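PDB 3B55: succinoglycan biosynthesis protein from Bacillus cereus ATCC 14579, which is of uncertain biochemical function but binds calcium and has the fold of the erythromycin esterase-like family. Local coordinates for residues N109-E114 / I169-Q174; G115-L120 / S175-V180; K282-M287 / P321-Q326. The protein carries 1 engineered substitution. One frame throughout, in Å; residues are numbered along the deposited sequence.

How the contacts relate
Along the chain, strand 109-112 and the start of helix 116-128 come first, and each is contacted by chain that follows about 55 residues later. Contact 1 closes a loop about half helical by setting strand 167-172 beside strand 109-112. Contact 2 then joins the start of helix 116-128 to the run into helix 178-192. The segments of contacts 1 and 2 alternate and therefore cross, and the two touch where Asp172 O meets Trp116 N at 2.8 Å. Contact 3 follows in series, tying helix 278-298 to the beginning of helix 324-332 across a 33-residue loop. His283 NE2 reaches Asp172 OD1 at 2.7 Å, linking contact 3 to the sheet edge of contact 1.

Contact 1: residues N109-E114 / I169-Q174; sequences NLVLEE and IGMDIQ. With CA (calcium ion), chain B.
Asp172 OD2 receives hydrogen bonds from two waters that also reach Glu113. The first donates to Asp172 OD2 at 2.7 Å and to Glu113 O; the second donates to Asp172 OD2 and, weakly, to Glu113 OE2. Asp172 OD1 is held by His283 NE2 and by the following amide of Ile173, so the carboxylate is fixed at both oxygens. Upstream, the strands pair in parallel: Leu110 O accepts from Ile169 N, Ile169 O from Leu112 N, and Leu112 O from Met171 N, all nearly straight. The regular ladder gives way to an inverse gamma turn centred on Glu113. This corner folds Glu114 O back over the other strand, where Asp172 N donates to it at 2.8 Å from above its carbonyl plane. Gly170 CA lies just 3.1 Å from Glu114 O, a close approach made at a residue with no side chain. On the sheet face of Val111 and Ile169, Val111 CG1 packs crosswise on Met171 CB at 3.6 Å. With CG wedged between its backbone N and carbonyl carbon (chi1 70°), the selenomethionine Met171 then runs extended and lays CE against Glu113 CA at 3.7 Å. Glu113 points its carboxylate the other way: OE1 accepts from His306 N, while OE2 binds calcium at 2.3 Å together with His85. The contact thus forms an edge of the mixed sheet, joined through a helical crossover, with the metal site at the C-terminal end of a parallel strand, a usual location for sites in alpha/beta folds.

Contact 2: residues G115-L120 / S175-V180; sequences GWDRAL and SVNENV
Asp117 and Asn179 both carry CG between the backbone N and the carbonyl carbon (chi1 50° and 48°), which turns the carboxylate of one toward the loop 175-177 and the amide of the other back toward helix 116-128. Two donors grip Asp117 OD2. Ser175 OG donates to its syn lone pair at 3.1 Å, and Asn177 N comes from the anti side, somewhat out of the carboxylate plane, at 2.9 Å. The side-chain amide of Asn177 stacks on the carboxylate with the planes only 5° apart, Asn177 ND2 lying 3.4 Å from Asp117 CG. Asn179 ND2 donates to Asp117 O at 2.9 Å from above the carbonyl plane, while Leu120 N reaches the same oxygen from the opposite face. Alongside these polar bonds Val180 CG2 is the shared apolar contact: it meets Asp117 CB at 3.6 Å, crosses to Leu120 CD1 at 3.7 Å and touches the edge of the Trp116 indole, in its plane, at CD1. A water accepts from Asp117 N and donates to Ser175 O, bridging the backbones. Ser175 O also sits 2.8 Å from Asp117 OD2, an acceptor pair: the carbonyl would disfavour a negative charge on OD2, whereas its two donors and the place of Asp117 in the first turn of helix 116-128 would probably offset this.

Contact 3: residues K282-M287 / P321-Q326; sequences KHDIAM and PKVAGQ
Ala324 N donates to Asp284 OD2 at 2.7 Å in a nearly straight bond. It meets the oxygen on its anti side, tilted from the carboxylate plane. The same oxygen also comes close to Val323, 3.2 Å from Val323 CA and 3.5 Å from Val323 CG1. Ala324 CB also rests 3.8 Å from Asp284 O; the apolar contact is slight, Met287 CB approaching Ala324 CB at 4.4 Å from one turn further along its helix. Val323 holds the N-cap position of helix 324-332, whose opening turn is closed by Gln326 N on Val323 O. One shell out, His309 ND1 forms a second hydrogen bond with Asp284 OD2, joining helix 307-310 to the junction. The His283 ring has Met287 CG over one face, offset toward the rim, and its ND1 bonds to Tyr320 OH, holding helix 278-298 to the chain just before Pro321. Selenomethionine Met287 continues toward the metal site, the nearest atoms of the Met287 and Glu113 side chains about 4 Å apart. A buried aspartate therefore takes up the first amide of a helix, a placement in which negative charge on the Asp284 carboxylate would probably be favoured by the N terminus of helix 324-332.

Contact 1: residues N109-E114 / I169-Q174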
ATOM      1  N   ASN A 109      -0.667  -3.033 -12.826  1.00  9.13           N
ATOM      2  CA  ASN A 109      -0.765  -1.843 -11.994  1.00  7.80           C
ATOM      3  C   ASN A 109      -0.174  -2.069 -10.627  1.00  9.33           C
ATOM      4  O   ASN A 109      -0.375  -3.111 -10.014  1.00  9.31           O
ATOM      5  CB  ASN A 109      -2.222  -1.406 -11.844  1.00  9.21           C
ATOM      6  CG  ASN A 109      -2.929  -1.317 -13.164  1.00  7.91           C
ATOM      7  OD1 ASN A 109      -3.608  -2.256 -13.580  1.00  9.12           O
ATOM      8  ND2 ASN A 109      -2.759  -0.192 -13.850  1.00 11.33           N
ATOM      9  N   LEU A 110       0.578  -1.086 -10.167  1.00  9.29           N
ATOM     10  CA  LEU A 110       1.184  -1.149  -8.858  1.00 10.34           C
ATOM     11  C   LEU A 110       0.617   0.017  -8.064  1.00 11.61           C
ATOM     12  O   LEU A 110       0.871   1.183  -8.386  1.00 10.34           O
ATOM     13  CB  LEU A 110       2.706  -1.018  -8.949  1.00 12.30           C
ATOM     14  CG  LEU A 110       3.439  -0.937  -7.598  1.00  7.55           C
ATOM     15  CD1 LEU A 110       3.172  -2.184  -6.786  1.00  8.67           C
ATOM     16  CD2 LEU A 110       4.937  -0.792  -7.831  1.00 13.13           C
ATOM     17  N   VAL A 111      -0.177  -0.307  -7.053  1.00  8.08           N
ATOM     18  CA  VAL A 111      -0.762   0.705  -6.199  1.00 10.35           C
ATOM     19  C   VAL A 111       0.105   0.781  -4.953  1.00  9.88           C
ATOM     20  O   VAL A 111       0.231  -0.187  -4.199  1.00 11.37           O
ATOM     21  CB  VAL A 111      -2.218   0.361  -5.810  1.00  8.81           C
ATOM     22  CG1 VAL A 111      -2.756   1.404  -4.845  1.00  9.26           C
ATOM     23  CG2 VAL A 111      -3.088   0.326  -7.066  1.00  5.01           C
ATOM     24  N   LEU A 112       0.711   1.940  -4.748  1.00 10.21           N
ATOM     25  CA  LEU A 112       1.584   2.147  -3.606  1.00 12.39           C
ATOM     26  C   LEU A 112       0.886   2.845  -2.478  1.00 10.34           C
ATOM     27  O   LEU A 112      -0.013   3.664  -2.687  1.00  8.60           O
ATOM     28  CB  LEU A 112       2.790   3.014  -3.980  1.00 11.99           C
ATOM     29  CG  LEU A 112       3.772   2.542  -5.042  1.00 13.59           C
ATOM     30  CD1 LEU A 112       4.752   3.666  -5.301  1.00 19.20           C
ATOM     31  CD2 LEU A 112       4.502   1.284  -4.591  1.00 15.79           C
ATOM     32  N   GLU A 113       1.337   2.521  -1.276  1.00 12.04           N
ATOM     33  CA  GLU A 113       0.817   3.142  -0.087  1.00 13.33           C
ATOM     34  C   GLU A 113       1.524   4.500  -0.101  1.00 13.27           C
ATOM     35  O   GLU A 113       2.331   4.833   0.776  1.00 10.59           O
ATOM     36  CB  GLU A 113       1.238   2.351   1.130  1.00 12.44           C
ATOM     37  CG  GLU A 113       0.595   2.823   2.370  1.00 16.66           C
ATOM     38  CD  GLU A 113       1.443   2.521   3.543  1.00 17.88           C
ATOM     39  OE1 GLU A 113       1.581   1.335   3.925  1.00 16.56           O
ATOM     40  OE2 GLU A 113       1.988   3.500   4.063  1.00 17.09           O
ATOM     41  N   GLU A 114       1.221   5.274  -1.135  1.00 15.74           N
ATOM     42  CA  GLU A 114       1.810   6.591  -1.326  1.00 17.22           C
ATOM     43  C   GLU A 114       0.702   7.546  -1.759  1.00 14.35           C
ATOM     44  O   GLU A 114      -0.328   7.120  -2.282  1.00 13.43           O
ATOM     45  CB  GLU A 114       2.896   6.492  -2.405  1.00 19.56           C
ATOM     46  CG  GLU A 114       3.620   7.786  -2.726  1.00 24.02           C
ATOM     47  CD  GLU A 114       4.294   8.378  -1.510  1.00 29.47           C
ATOM     48  OE1 GLU A 114       3.582   8.946  -0.655  1.00 32.26           O
ATOM     49  OE2 GLU A 114       5.533   8.269  -1.408  1.00 28.41           O
ATOM     50  N   ILE A 169       0.163   3.841  -9.293  1.00  9.23           N
ATOM     51  CA  ILE A 169      -0.907   4.598  -8.644  1.00  9.93           C
ATOM     52  C   ILE A 169      -0.647   4.772  -7.147  1.00  9.53           C
ATOM     53  O   ILE A 169      -0.016   3.925  -6.509  1.00 11.40           O
ATOM     54  CB  ILE A 169      -2.291   3.880  -8.818  1.00  9.85           C
ATOM     55  CG1 ILE A 169      -2.706   3.857 -10.292  1.00 12.07           C
ATOM     56  CG2 ILE A 169      -3.363   4.569  -7.983  1.00  8.79           C
ATOM     57  CD1 ILE A 169      -2.184   2.659 -11.052  1.00 18.25           C
ATOM     58  N   GLY A 170      -1.142   5.877  -6.601  1.00  8.52           N
ATOM     59  CA  GLY A 170      -0.998   6.153  -5.185  1.00  6.34           C
ATOM     60  C   GLY A 170      -2.376   6.112  -4.539  1.00 10.11           C
ATOM     61  O   GLY A 170      -3.295   6.812  -4.974  1.00  9.11           O
HETATM   62  N   MSE A 171      -2.537   5.301  -3.502  1.00 11.02           N
HETATM   63  CA  MSE A 171      -3.831   5.209  -2.849  1.00 15.24           C
HETATM   64  C   MSE A 171      -3.961   6.086  -1.600  1.00 14.15           C
HETATM   65  O   MSE A 171      -5.062   6.240  -1.069  1.00 12.35           O
HETATM   66  CB  MSE A 171      -4.129   3.751  -2.496  1.00 13.36           C
HETATM   67  CG  MSE A 171      -3.267   3.188  -1.384  1.00 16.79           C
HETATM   68 SE   MSE A 171      -3.680   1.334  -0.989  1.00 30.50          SE
HETATM   69  CE  MSE A 171      -2.025   0.843  -0.108  1.00 16.39           C
ATOM     70  N   ASP A 172      -2.854   6.669  -1.139  1.00 11.53           N
ATOM     71  CA  ASP A 172      -2.904   7.503   0.062  1.00 12.48           C
ATOM     72  C   ASP A 172      -3.333   8.944  -0.206  1.00 14.02           C
ATOM     73  O   ASP A 172      -3.172   9.456  -1.316  1.00 10.84           O
ATOM     74  CB  ASP A 172      -1.554   7.499   0.776  1.00 10.63           C
ATOM     75  CG  ASP A 172      -1.695   7.680   2.266  1.00 12.51           C
ATOM     76  OD1 ASP A 172      -2.797   8.069   2.710  1.00 13.90           O
ATOM     77  OD2 ASP A 172      -0.710   7.444   2.994  1.00 17.98           O
ATOM     78  N   ILE A 173      -3.864   9.593   0.830  1.00 16.36           N
ATOM     79  CA  ILE A 173      -4.351  10.969   0.731  1.00 17.49           C
ATOM     80  C   ILE A 173      -3.903  11.890   1.872  1.00 19.56           C
ATOM     81  O   ILE A 173      -4.729  12.577   2.471  1.00 18.57           O
ATOM     82  CB  ILE A 173      -5.887  10.994   0.722  1.00 19.06           C
ATOM     83  CG1 ILE A 173      -6.410  10.221   1.936  1.00 14.89           C
ATOM     84  CG2 ILE A 173      -6.416  10.402  -0.568  1.00 18.39           C
ATOM     85  CD1 ILE A 173      -7.901  10.351   2.157  1.00 22.08           C
ATOM     86  N   GLN A 174      -2.612  11.919   2.171  1.00 18.19           N
ATOM     87  CA  GLN A 174      -2.130  12.776   3.240  1.00 20.86           C
ATOM     88  C   GLN A 174      -2.067  14.214   2.731  1.00 19.60           C
ATOM     89  O   GLN A 174      -1.780  15.148   3.482  1.00 17.73           O
ATOM     90  CB  GLN A 174      -0.754  12.297   3.704  1.00 21.76           C
ATOM     91  CG  GLN A 174      -0.680  10.782   3.861  1.00 36.45           C
ATOM     92  CD  GLN A 174      -0.037  10.347   5.164  1.00 49.66           C
ATOM     93  OE1 GLN A 174      -0.557  10.617   6.247  1.00 53.11           O
ATOM     94  NE2 GLN A 174       1.100   9.667   5.064  1.00 52.64           N
TER
HETATM   95 CA    CA B 501       2.518   3.012   6.295  1.00 11.37          CA
HETATM   96  O   HOH W   1       1.901   7.079   2.522  1.00 16.22           O
HETATM   97  O   HOH W   2      -0.590   5.435   5.316  1.00 20.01           O

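Contact 2: residues G115-L120 / S175-V180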
ATOM      1  N   GLY A 115       0.908   8.835  -1.529  1.00 10.13           N
ATOM      2  CA  GLY A 115      -0.094   9.810  -1.909  1.00 10.05           C
ATOM      3  C   GLY A 115      -0.435   9.707  -3.384  1.00  7.22           C
ATOM      4  O   GLY A 115       0.445   9.531  -4.230  1.00  6.91           O
ATOM      5  N   TRP A 116      -1.724   9.806  -3.691  1.00 10.22           N
ATOM      6  CA  TRP A 116      -2.192   9.734  -5.065  1.00 11.70           C
ATOM      7  C   TRP A 116      -1.565  10.833  -5.918  1.00 11.54           C
ATOM      8  O   TRP A 116      -1.230  10.595  -7.076  1.00 12.04           O
ATOM      9  CB  TRP A 116      -3.724   9.824  -5.096  1.00  8.77           C
ATOM     10  CG  TRP A 116      -4.304  10.137  -6.444  1.00  5.74           C
ATOM     11  CD1 TRP A 116      -4.327  11.354  -7.069  1.00  3.86           C
ATOM     12  CD2 TRP A 116      -4.969   9.223  -7.324  1.00  4.04           C
ATOM     13  NE1 TRP A 116      -4.969  11.254  -8.283  1.00  5.72           N
ATOM     14  CE2 TRP A 116      -5.374   9.956  -8.463  1.00  5.22           C
ATOM     15  CE3 TRP A 116      -5.266   7.857  -7.259  1.00  5.65           C
ATOM     16  CZ2 TRP A 116      -6.059   9.364  -9.532  1.00  8.01           C
ATOM     17  CZ3 TRP A 116      -5.950   7.267  -8.324  1.00  5.57           C
ATOM     18  CH2 TRP A 116      -6.338   8.023  -9.443  1.00  8.39           C
ATOM     19  N   ASP A 117      -1.407  12.026  -5.352  1.00 12.23           N
ATOM     20  CA  ASP A 117      -0.818  13.135  -6.099  1.00 16.09           C
ATOM     21  C   ASP A 117       0.657  12.928  -6.415  1.00 15.95           C
ATOM     22  O   ASP A 117       1.106  13.186  -7.535  1.00 18.31           O
ATOM     23  CB  ASP A 117      -0.985  14.465  -5.347  1.00 17.76           C
ATOM     24  CG  ASP A 117      -0.540  14.387  -3.900  1.00 18.27           C
ATOM     25  OD1 ASP A 117       0.351  13.571  -3.582  1.00 25.06           O
ATOM     26  OD2 ASP A 117      -1.078  15.155  -3.077  1.00 21.91           O
ATOM     27  N   ARG A 118       1.413  12.464  -5.428  1.00 15.43           N
ATOM     28  CA  ARG A 118       2.837  12.242  -5.609  1.00 14.11           C
ATOM     29  C   ARG A 118       3.087  11.145  -6.644  1.00 13.13           C
ATOM     30  O   ARG A 118       4.002  11.252  -7.463  1.00 15.44           O
ATOM     31  CB  ARG A 118       3.471  11.906  -4.247  1.00 14.36           C
ATOM     32  CG  ARG A 118       3.229  13.014  -3.214  1.00 19.80           C
ATOM     33  CD  ARG A 118       3.622  12.669  -1.776  1.00 18.11           C
ATOM     34  NE  ARG A 118       5.050  12.822  -1.529  1.00 30.26           N
ATOM     35  CZ  ARG A 118       5.568  13.544  -0.543  1.00 23.83           C
ATOM     36  NH1 ARG A 118       4.782  14.197   0.312  1.00 17.46           N
ATOM     37  NH2 ARG A 118       6.882  13.595  -0.401  1.00 23.81           N
ATOM     38  N   ALA A 119       2.254  10.108  -6.633  1.00  9.84           N
ATOM     39  CA  ALA A 119       2.411   9.008  -7.581  1.00  7.46           C
ATOM     40  C   ALA A 119       2.141   9.431  -9.031  1.00  9.89           C
ATOM     41  O   ALA A 119       2.602   8.775  -9.963  1.00  9.87           O
ATOM     42  CB  ALA A 119       1.497   7.850  -7.197  1.00  7.63           C
ATOM     43  N   LEU A 120       1.390  10.514  -9.224  1.00 11.25           N
ATOM     44  CA  LEU A 120       1.109  11.002 -10.571  1.00 11.01           C
ATOM     45  C   LEU A 120       2.439  11.302 -11.257  1.00 11.98           C
ATOM     46  O   LEU A 120       2.563  11.168 -12.473  1.00 12.60           O
ATOM     47  CB  LEU A 120       0.264  12.280 -10.521  1.00 11.39           C
ATOM     48  CG  LEU A 120      -1.188  12.150 -10.054  1.00 13.05           C
ATOM     49  CD1 LEU A 120      -1.844  13.523 -10.030  1.00  4.12           C
ATOM     50  CD2 LEU A 120      -1.947  11.210 -10.988  1.00 16.17           C
ATOM     51  N   SER A 175      -2.351  14.378   1.442  1.00 18.90           N
ATOM     52  CA  SER A 175      -2.338  15.687   0.805  1.00 17.46           C
ATOM     53  C   SER A 175      -2.917  15.618  -0.611  1.00 17.27           C
ATOM     54  O   SER A 175      -3.079  14.544  -1.186  1.00 16.43           O
ATOM     55  CB  SER A 175      -0.909  16.230   0.735  1.00 19.60           C
ATOM     56  OG  SER A 175      -0.125  15.463  -0.163  1.00 16.40           O
ATOM     57  N   VAL A 176      -3.235  16.783  -1.157  1.00 18.32           N
ATOM     58  CA  VAL A 176      -3.781  16.903  -2.504  1.00 18.28           C
ATOM     59  C   VAL A 176      -3.064  18.085  -3.134  1.00 18.56           C
ATOM     60  O   VAL A 176      -3.558  19.219  -3.097  1.00 18.30           O
ATOM     61  CB  VAL A 176      -5.284  17.209  -2.481  1.00 17.47           C
ATOM     62  CG1 VAL A 176      -5.791  17.379  -3.904  1.00 18.67           C
ATOM     63  CG2 VAL A 176      -6.031  16.093  -1.765  1.00 17.58           C
ATOM     64  N   ASN A 177      -1.897  17.823  -3.706  1.00 14.74           N
ATOM     65  CA  ASN A 177      -1.119  18.892  -4.313  1.00 19.54           C
ATOM     66  C   ASN A 177      -1.779  19.473  -5.554  1.00 17.21           C
ATOM     67  O   ASN A 177      -2.799  18.981  -6.028  1.00 18.61           O
ATOM     68  CB  ASN A 177       0.296  18.398  -4.622  1.00 18.70           C
ATOM     69  CG  ASN A 177       0.993  17.835  -3.384  1.00 28.65           C
ATOM     70  OD1 ASN A 177       0.764  18.306  -2.265  1.00 30.81           O
ATOM     71  ND2 ASN A 177       1.849  16.836  -3.579  1.00 30.37           N
ATOM     72  N   GLU A 178      -1.174  20.526  -6.081  1.00 21.10           N
ATOM     73  CA  GLU A 178      -1.691  21.231  -7.240  1.00 21.81           C
ATOM     74  C   GLU A 178      -1.787  20.428  -8.545  1.00 21.56           C
ATOM     75  O   GLU A 178      -2.654  20.711  -9.376  1.00 20.02           O
ATOM     76  CB  GLU A 178      -0.859  22.502  -7.444  1.00 24.28           C
ATOM     77  CG  GLU A 178      -1.538  23.591  -8.245  1.00 33.76           C
ATOM     78  CD  GLU A 178      -0.845  24.936  -8.083  1.00 43.99           C
ATOM     79  OE1 GLU A 178      -1.246  25.905  -8.767  1.00 42.60           O
ATOM     80  OE2 GLU A 178       0.098  25.021  -7.263  1.00 38.91           O
ATOM     81  N   ASN A 179      -0.930  19.429  -8.741  1.00 18.06           N
ATOM     82  CA  ASN A 179      -1.002  18.656  -9.980  1.00 19.27           C
ATOM     83  C   ASN A 179      -2.352  17.973 -10.162  1.00 18.87           C
ATOM     84  O   ASN A 179      -2.826  17.815 -11.284  1.00 21.57           O
ATOM     85  CB  ASN A 179       0.133  17.620 -10.064  1.00 22.19           C
ATOM     86  CG  ASN A 179       0.283  16.793  -8.794  1.00 24.82           C
ATOM     87  OD1 ASN A 179      -0.417  17.009  -7.799  1.00 29.31           O
ATOM     88  ND2 ASN A 179       1.197  15.829  -8.829  1.00 24.58           N
ATOM     89  N   VAL A 180      -2.980  17.578  -9.061  1.00 17.63           N
ATOM     90  CA  VAL A 180      -4.285  16.933  -9.142  1.00 15.43           C
ATOM     91  C   VAL A 180      -5.309  17.944  -9.653  1.00 14.73           C
ATOM     92  O   VAL A 180      -6.131  17.631 -10.510  1.00 16.59           O
ATOM     93  CB  VAL A 180      -4.736  16.408  -7.760  1.00 15.18           C
ATOM     94  CG1 VAL A 180      -6.220  16.055  -7.787  1.00  8.18           C
ATOM     95  CG2 VAL A 180      -3.911  15.188  -7.384  1.00 15.67           C
TER
HETATM   96  O   HOH W   3      -2.889  12.234  -2.571  1.00 23.98           O

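Contact 3: residues K282-M287 / P321-Q326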
ATOM      1  N   LYS A 282     -12.053   6.501   7.803  1.00 13.99           N
ATOM      2  CA  LYS A 282     -12.151   7.165   6.515  1.00 16.22           C
ATOM      3  C   LYS A 282     -10.835   7.072   5.760  1.00 14.13           C
ATOM      4  O   LYS A 282     -10.830   6.987   4.535  1.00 10.79           O
ATOM      5  CB  LYS A 282     -12.527   8.643   6.684  1.00 16.10           C
ATOM      6  CG  LYS A 282     -13.922   8.890   7.247  1.00 23.62           C
ATOM      7  CD  LYS A 282     -14.295  10.362   7.111  1.00 30.10           C
ATOM      8  CE  LYS A 282     -15.553  10.728   7.882  1.00 35.85           C
ATOM      9  NZ  LYS A 282     -15.284  10.905   9.336  1.00 40.44           N
ATOM     10  N   HIS A 283      -9.718   7.088   6.484  1.00 14.90           N
ATOM     11  CA  HIS A 283      -8.425   7.012   5.820  1.00 14.45           C
ATOM     12  C   HIS A 283      -8.315   5.739   4.997  1.00 11.10           C
ATOM     13  O   HIS A 283      -8.063   5.800   3.799  1.00 10.37           O
ATOM     14  CB  HIS A 283      -7.264   7.051   6.818  1.00 15.08           C
ATOM     15  CG  HIS A 283      -5.912   6.999   6.166  1.00 18.40           C
ATOM     16  ND1 HIS A 283      -4.900   6.174   6.610  1.00 18.89           N
ATOM     17  CD2 HIS A 283      -5.416   7.653   5.087  1.00 17.01           C
ATOM     18  CE1 HIS A 283      -3.842   6.317   5.831  1.00 16.66           C
ATOM     19  NE2 HIS A 283      -4.128   7.208   4.898  1.00 15.08           N
ATOM     20  N   ASP A 284      -8.523   4.585   5.623  1.00 10.44           N
ATOM     21  CA  ASP A 284      -8.395   3.337   4.881  1.00 11.77           C
ATOM     22  C   ASP A 284      -9.569   3.019   3.968  1.00 11.24           C
ATOM     23  O   ASP A 284      -9.452   2.179   3.086  1.00 10.72           O
ATOM     24  CB  ASP A 284      -8.102   2.175   5.829  1.00  8.54           C
ATOM     25  CG  ASP A 284      -6.601   1.941   6.002  1.00 10.94           C
ATOM     26  OD1 ASP A 284      -5.839   2.937   5.978  1.00 10.15           O
ATOM     27  OD2 ASP A 284      -6.171   0.773   6.156  1.00  8.51           O
ATOM     28  N   ILE A 285     -10.704   3.675   4.183  1.00 11.57           N
ATOM     29  CA  ILE A 285     -11.828   3.456   3.295  1.00 11.34           C
ATOM     30  C   ILE A 285     -11.357   4.058   1.960  1.00 10.59           C
ATOM     31  O   ILE A 285     -11.489   3.440   0.911  1.00  8.91           O
ATOM     32  CB  ILE A 285     -13.104   4.171   3.801  1.00 13.72           C
ATOM     33  CG1 ILE A 285     -13.801   3.275   4.830  1.00 12.35           C
ATOM     34  CG2 ILE A 285     -14.024   4.511   2.635  1.00  8.49           C
ATOM     35  CD1 ILE A 285     -15.122   3.818   5.331  1.00 18.88           C
ATOM     36  N   ALA A 286     -10.770   5.250   2.026  1.00  9.30           N
ATOM     37  CA  ALA A 286     -10.264   5.939   0.843  1.00  9.37           C
ATOM     38  C   ALA A 286      -9.173   5.131   0.126  1.00  8.66           C
ATOM     39  O   ALA A 286      -9.215   4.988  -1.095  1.00 10.33           O
ATOM     40  CB  ALA A 286      -9.718   7.319   1.237  1.00  7.99           C
HETATM   41  N   MSE A 287      -8.192   4.626   0.870  1.00  5.73           N
HETATM   42  CA  MSE A 287      -7.116   3.838   0.259  1.00 10.77           C
HETATM   43  C   MSE A 287      -7.711   2.627  -0.447  1.00  6.97           C
HETATM   44  O   MSE A 287      -7.263   2.237  -1.527  1.00  7.78           O
HETATM   45  CB  MSE A 287      -6.105   3.363   1.312  1.00  7.49           C
HETATM   46  CG  MSE A 287      -5.390   4.487   2.057  1.00 17.43           C
HETATM   47 SE   MSE A 287      -3.501   4.114   2.398  1.00 35.42          SE
HETATM   48  CE  MSE A 287      -3.691   2.843   3.838  1.00 16.18           C
ATOM     49  N   PRO A 321     -10.283   1.414  13.030  1.00 17.74           N
ATOM     50  CA  PRO A 321     -11.493   0.644  13.324  1.00 18.45           C
ATOM     51  C   PRO A 321     -11.541  -0.499  12.308  1.00 18.14           C
ATOM     52  O   PRO A 321     -11.979  -1.613  12.610  1.00 15.80           O
ATOM     53  CB  PRO A 321     -12.613   1.661  13.101  1.00 20.52           C
ATOM     54  CG  PRO A 321     -11.926   2.990  13.339  1.00 20.25           C
ATOM     55  CD  PRO A 321     -10.625   2.785  12.625  1.00 17.59           C
ATOM     56  N   LYS A 322     -11.088  -0.183  11.095  1.00 16.92           N
ATOM     57  CA  LYS A 322     -11.021  -1.120   9.977  1.00 17.07           C
ATOM     58  C   LYS A 322      -9.898  -0.658   9.056  1.00 15.62           C
ATOM     59  O   LYS A 322      -9.613   0.541   8.972  1.00 14.81           O
ATOM     60  CB  LYS A 322     -12.326  -1.129   9.181  1.00 17.72           C
ATOM     61  CG  LYS A 322     -13.557  -1.591   9.957  1.00 26.54           C
ATOM     62  CD  LYS A 322     -14.754  -1.786   9.020  1.00 30.83           C
ATOM     63  CE  LYS A 322     -14.722  -3.147   8.321  1.00 42.74           C
ATOM     64  NZ  LYS A 322     -14.666  -3.065   6.831  1.00 43.12           N
ATOM     65  N   VAL A 323      -9.273  -1.603   8.360  1.00 11.78           N
ATOM     66  CA  VAL A 323      -8.185  -1.296   7.440  1.00 12.19           C
ATOM     67  C   VAL A 323      -8.547  -1.661   6.004  1.00  9.34           C
ATOM     68  O   VAL A 323      -9.435  -2.476   5.763  1.00  8.64           O
ATOM     69  CB  VAL A 323      -6.897  -2.034   7.834  1.00 12.20           C
ATOM     70  CG1 VAL A 323      -6.233  -1.324   9.012  1.00 11.92           C
ATOM     71  CG2 VAL A 323      -7.215  -3.461   8.188  1.00  3.86           C
ATOM     72  N   ALA A 324      -7.839  -1.055   5.056  1.00  7.06           N
ATOM     73  CA  ALA A 324      -8.080  -1.266   3.633  1.00  7.32           C
ATOM     74  C   ALA A 324      -8.246  -2.725   3.243  1.00  6.58           C
ATOM     75  O   ALA A 324      -9.120  -3.062   2.445  1.00 10.70           O
ATOM     76  CB  ALA A 324      -6.955  -0.635   2.823  1.00  6.77           C
ATOM     77  N   GLY A 325      -7.398  -3.580   3.808  1.00  8.68           N
ATOM     78  CA  GLY A 325      -7.432  -5.001   3.518  1.00  3.94           C
ATOM     79  C   GLY A 325      -8.733  -5.693   3.866  1.00  6.36           C
ATOM     80  O   GLY A 325      -9.081  -6.695   3.243  1.00  4.97           O
ATOM     81  N   GLN A 326      -9.455  -5.193   4.864  1.00  8.54           N
ATOM     82  CA  GLN A 326     -10.725  -5.815   5.222  1.00  9.26           C
ATOM     83  C   GLN A 326     -11.804  -5.445   4.207  1.00  9.90           C
ATOM     84  O   GLN A 326     -12.668  -6.264   3.885  1.00 11.31           O
ATOM     85  CB  GLN A 326     -11.166  -5.385   6.618  1.00  9.78           C
ATOM     86  CG  GLN A 326     -10.296  -5.948   7.721  1.00 13.79           C
ATOM     87  CD  GLN A 326     -10.569  -5.289   9.046  1.00 12.33           C
ATOM     88  OE1 GLN A 326     -11.318  -5.810   9.869  1.00 14.78           O
ATOM     89  NE2 GLN A 326      -9.982  -4.118   9.250  1.00 11.38           N
TER